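Local coordinates for L0028 (Mitochondria associated protein) (Escherichia coli, PDB 3GCG), which is a secreted effector of the WxxxE (IpaB/EvcA) family that probably acts as a guanine nucleotide exchange factor for the host GTPase Cdc42, at residues I79-A82 with V83-A86; Q140-F143 with E144-S148. One frame throughout, in Å; residues are numbered along the deposited sequence.

Contact 1: I79-A82 with V83-A86; sequences IFRA and VENA
Arg-81 and Glu-84 meet on the outer side of helix 73-87 as an i, i+3 salt bridge in this all-helical IpaB/EvcA fold. The arginine chain kinks at chi2 (-41°), and the kink carries CD and the guanidinium along to the next turn. Glu-84 answers with an extended chain whose OE1 sits over one face of the guanidinium, displaced toward its rim, with the carboxylate plane turned 73° from it. OE1 is 3.2 Å from Arg-81 NE and also 3.2 Å from Arg-81 CD. Since the oxygen lies well out of the guanidinium plane, no N-H points at it, and the attraction is one of charge alone. The other carboxylate oxygen, OE2, accepts a hydrogen bond from the backbone N of Leu-91, in the loop that follows the helix. One side chain thus pairs with a charge on its own helix and holds the chain just beyond it. With an alanine here, the Leu-91 N-H would probably lose its acceptor and Arg-81 its counter-charge, leaving the guanidinium less fixed in its rotation.

Val-83 works on the buried side. Its N donates to Ile-79 O at 2.9 Å, a regular i, i+4 helix bond, and with CG1 anti to the backbone N (chi1 170°) the other methyl, CG2, lies 3.4 Å from the same carbonyl oxygen. The valine side chain also touches Leu-91 in the loop and Thr-159 of helix 152-166, while Phe-80 packs on Val-56 and Leu-60 of helix 41-67. One turn on from Arg-81, the Asn-85 side chain crosses the arginine at about a right angle, and the Asn-85 N-H bonds to Arg-81 O at 2.7 Å. The CG methylene of Glu-84 lies 3.4 Å from the terminal nitrogen Arg-81 NH1.

Contact 2: Q140-F143 with E144-S148; sequences QEIF and ERNFS
Phe-143 and Phe-147, one turn apart near the C-terminal end of helix 124-146, form an offset aromatic pair. Their planes are 27° apart and the centroids 5.0 Å, so the rings are slid until they barely overlap. The closest touch between the two side chains comes from Phe-147 CB, which sits over one face of the Phe-143 ring, 3.2 Å from CE1. In return, Phe-143 CD1 lies over a face of the Phe-147 ring. The first torsions set this up: Phe-143 has CG anti to its N (chi1 172°), whereas Phe-147 keeps CG beside its own N (chi1 -60°). Both rings stack further on helix 41-67, Phe-143 on Tyr-51 and Phe-147 on Phe-44.

Phe-143 O receives two N-H groups from quite different directions. Phe-147 N approaches nearly along the C=O axis, while Asn-146 N comes from above the carbonyl plane.

Asn-146 also turns its side chain back on the helix: ND2 donates to Ile-142 O at 2.8 Å, in the carbonyl plane and nearly straight. On another side of the helix, Gln-140 and Glu-144 run side by side, pointing the same way, but Glu-144 OE2 takes its hydrogen bond from Val-152 N. The turn past the helix is tied back by Ser-148, whose OG donates to Glu-144 O at 3.0 Å.

Contact 1 comes first along the chain, on helix 73-87, and contact 2 follows near the C-terminal end of helix 124-146; their centres are 20 Å apart and their nearest atoms about 11 Å, with no touch. What joins them is shared neighbours. Helix 41-67 packs against Phe-143 and Phe-147 through its earlier residues and against Ile-79 and Phe-80 through later ones. Helix 152-166 starts beside contact 2, where Val-152 meets Glu-144, and reaches contact 1 further along, at Thr-159 and Ala-162. These two helices therefore connect separate parts of one helical fold, and neither contact touches the second protein chain of the assembly.

Contact 1: I79-A82 with V83-A86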
loop_
_atom_site.group_PDB
_atom_site.type_symbol
_atom_site.label_atom_id
_atom_site.label_comp_id
_atom_site.label_asym_id
_atom_site.label_seq_id
_atom_site.Cartn_x
_atom_site.Cartn_y
_atom_site.Cartn_z
ATOM N N ILE B 79 16.990 -1.379 15.323
ATOM C CA ILE B 79 17.600 -1.527 14.009
ATOM C C ILE B 79 17.340 -0.278 13.167
ATOM O O ILE B 79 18.244 0.228 12.500
ATOM C CB ILE B 79 17.073 -2.799 13.292
ATOM C CG1 ILE B 79 17.625 -4.048 13.997
ATOM C CG2 ILE B 79 17.509 -2.807 11.839
ATOM C CD1 ILE B 79 17.050 -5.358 13.495
ATOM N N PHE B 80 16.115 0.233 13.221
ATOM C CA PHE B 80 15.779 1.422 12.463
ATOM C C PHE B 80 16.547 2.659 12.929
ATOM O O PHE B 80 16.979 3.465 12.108
ATOM C CB PHE B 80 14.269 1.680 12.507
ATOM C CG PHE B 80 13.549 1.214 11.271
ATOM C CD1 PHE B 80 13.234 -0.124 11.094
ATOM C CD2 PHE B 80 13.247 2.112 10.253
ATOM C CE1 PHE B 80 12.631 -0.559 9.918
ATOM C CE2 PHE B 80 12.648 1.690 9.078
ATOM C CZ PHE B 80 12.341 0.352 8.907
ATOM N N ARG B 81 16.726 2.808 14.237
ATOM C CA ARG B 81 17.466 3.952 14.755
ATOM C C ARG B 81 18.939 3.816 14.371
ATOM O O ARG B 81 19.601 4.804 14.033
ATOM C CB ARG B 81 17.339 4.044 16.278
ATOM C CG ARG B 81 17.107 5.467 16.790
ATOM C CD ARG B 81 17.960 6.498 16.033
ATOM N NE ARG B 81 17.661 7.871 16.442
ATOM C CZ ARG B 81 18.076 8.960 15.798
ATOM N NH1 ARG B 81 18.816 8.852 14.701
ATOM N NH2 ARG B 81 17.753 10.165 16.253
ATOM N N ALA B 82 19.449 2.584 14.414
ATOM C CA ALA B 82 20.837 2.329 14.053
ATOM C C ALA B 82 21.059 2.722 12.598
ATOM O O ALA B 82 22.027 3.407 12.270
ATOM C CB ALA B 82 21.174 0.859 14.262
ATOM N N VAL B 83 20.155 2.301 11.723
ATOM C CA VAL B 83 20.283 2.648 10.313
ATOM C C VAL B 83 20.073 4.140 10.164
ATOM O O VAL B 83 20.665 4.778 9.298
ATOM C CB VAL B 83 19.246 1.925 9.452
ATOM C CG1 VAL B 83 19.250 2.503 8.045
ATOM C CG2 VAL B 83 19.563 0.443 9.410
ATOM N N GLU B 84 19.222 4.681 11.028
ATOM C CA GLU B 84 18.897 6.100 11.030
ATOM C C GLU B 84 20.149 6.914 11.356
ATOM O O GLU B 84 20.455 7.891 10.671
ATOM C CB GLU B 84 17.791 6.359 12.062
ATOM C CG GLU B 84 17.099 7.703 11.961
ATOM C CD GLU B 84 15.768 7.722 12.706
ATOM O OE1 GLU B 84 15.747 7.391 13.914
ATOM O OE2 GLU B 84 14.740 8.068 12.085
ATOM N N ASN B 85 20.880 6.499 12.390
ATOM C CA ASN B 85 22.101 7.196 12.784
ATOM C C ASN B 85 23.172 7.077 11.713
ATOM O O ASN B 85 23.817 8.058 11.364
ATOM C CB ASN B 85 22.670 6.630 14.090
ATOM C CG ASN B 85 21.717 6.766 15.256
ATOM O OD1 ASN B 85 20.948 7.721 15.335
ATOM N ND2 ASN B 85 21.777 5.814 16.183
ATOM N N ALA B 86 23.366 5.865 11.205
ATOM C CA ALA B 86 24.374 5.606 10.184
ATOM C C ALA B 86 24.161 6.413 8.909
ATOM O O ALA B 86 25.122 6.842 8.272
ATOM C CB ALA B 86 24.408 4.120 9.853
#

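Contact 2: Q140-F143 with E144-S148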
loop_
_atom_site.group_PDB
_atom_site.type_symbol
_atom_site.label_atom_id
_atom_site.label_comp_id
_atom_site.label_asym_id
_atom_site.label_seq_id
_atom_site.Cartn_x
_atom_site.Cartn_y
_atom_site.Cartn_z
ATOM N N GLN B 140 14.221 1.995 -8.302
ATOM C CA GLN B 140 15.490 1.995 -7.589
ATOM C C GLN B 140 16.467 2.855 -8.375
ATOM O O GLN B 140 17.234 3.629 -7.799
ATOM C CB GLN B 140 16.057 0.580 -7.455
ATOM C CG GLN B 140 17.420 0.557 -6.783
ATOM C CD GLN B 140 18.018 -0.827 -6.705
ATOM O OE1 GLN B 140 17.453 -1.724 -6.079
ATOM N NE2 GLN B 140 19.170 -1.010 -7.336
ATOM N N GLU B 141 16.427 2.713 -9.697
ATOM C CA GLU B 141 17.303 3.482 -10.565
ATOM C C GLU B 141 16.935 4.966 -10.478
ATOM O O GLU B 141 17.811 5.826 -10.453
ATOM C CB GLU B 141 17.202 2.957 -12.004
ATOM C CG GLU B 141 17.551 1.467 -12.120
ATOM C CD GLU B 141 17.486 0.916 -13.546
ATOM O OE1 GLU B 141 16.437 1.063 -14.211
ATOM O OE2 GLU B 141 18.485 0.316 -14.001
ATOM N N ILE B 142 15.639 5.262 -10.400
ATOM C CA ILE B 142 15.176 6.645 -10.311
ATOM C C ILE B 142 15.540 7.255 -8.973
ATOM O O ILE B 142 15.854 8.444 -8.883
ATOM C CB ILE B 142 13.655 6.743 -10.505
ATOM C CG1 ILE B 142 13.324 6.554 -11.985
ATOM C CG2 ILE B 142 13.140 8.087 -10.005
ATOM C CD1 ILE B 142 11.855 6.682 -12.310
ATOM N N PHE B 143 15.495 6.434 -7.934
ATOM C CA PHE B 143 15.829 6.881 -6.594
ATOM C C PHE B 143 17.307 7.256 -6.484
ATOM O O PHE B 143 17.651 8.329 -5.989
ATOM C CB PHE B 143 15.519 5.775 -5.581
ATOM C CG PHE B 143 16.004 6.077 -4.189
ATOM C CD1 PHE B 143 15.366 7.040 -3.408
ATOM C CD2 PHE B 143 17.111 5.412 -3.668
ATOM C CE1 PHE B 143 15.818 7.340 -2.127
ATOM C CE2 PHE B 143 17.580 5.699 -2.383
ATOM C CZ PHE B 143 16.931 6.669 -1.607
ATOM N N GLU B 144 18.175 6.360 -6.942
ATOM C CA GLU B 144 19.617 6.577 -6.863
ATOM C C GLU B 144 20.167 7.727 -7.703
ATOM O O GLU B 144 21.254 8.220 -7.434
ATOM C CB GLU B 144 20.357 5.283 -7.209
ATOM C CG GLU B 144 19.956 4.122 -6.318
ATOM C CD GLU B 144 20.769 2.874 -6.571
ATOM O OE1 GLU B 144 21.045 2.565 -7.750
ATOM O OE2 GLU B 144 21.121 2.193 -5.586
ATOM N N ARG B 145 19.425 8.162 -8.712
ATOM C CA ARG B 145 19.900 9.259 -9.542
ATOM C C ARG B 145 19.445 10.616 -9.021
ATOM O O ARG B 145 20.055 11.644 -9.320
ATOM C CB ARG B 145 19.426 9.074 -10.980
ATOM C CG ARG B 145 19.839 7.741 -11.562
ATOM C CD ARG B 145 19.755 7.747 -13.069
ATOM N NE ARG B 145 20.282 6.515 -13.637
ATOM C CZ ARG B 145 20.503 6.327 -14.932
ATOM N NH1 ARG B 145 20.243 7.300 -15.800
ATOM N NH2 ARG B 145 20.985 5.166 -15.359
ATOM N N ASN B 146 18.390 10.615 -8.216
ATOM C CA ASN B 146 17.855 11.856 -7.684
ATOM C C ASN B 146 17.933 11.959 -6.162
ATOM O O ASN B 146 17.734 13.034 -5.605
ATOM C CB ASN B 146 16.404 12.004 -8.150
ATOM C CG ASN B 146 16.283 12.042 -9.670
ATOM O OD1 ASN B 146 16.249 13.113 -10.275
ATOM N ND2 ASN B 146 16.234 10.873 -10.291
ATOM N N PHE B 147 18.227 10.848 -5.492
ATOM C CA PHE B 147 18.311 10.837 -4.027
ATOM C C PHE B 147 19.635 10.263 -3.534
ATOM O O PHE B 147 19.641 9.371 -2.687
ATOM C CB PHE B 147 17.196 9.972 -3.420
ATOM C CG PHE B 147 15.801 10.427 -3.745
ATOM C CD1 PHE B 147 15.328 10.414 -5.052
ATOM C CD2 PHE B 147 14.939 10.815 -2.726
ATOM C CE1 PHE B 147 14.019 10.784 -5.337
ATOM C CE2 PHE B 147 13.629 11.187 -3.002
ATOM C CZ PHE B 147 13.166 11.167 -4.307
ATOM N N SER B 148 20.756 10.755 -4.040
ATOM C CA SER B 148 22.028 10.202 -3.596
ATOM C C SER B 148 22.435 10.573 -2.183
ATOM O O SER B 148 23.474 11.183 -1.965
ATOM C CB SER B 148 23.150 10.561 -4.566
ATOM O OG SER B 148 23.166 9.662 -5.661
#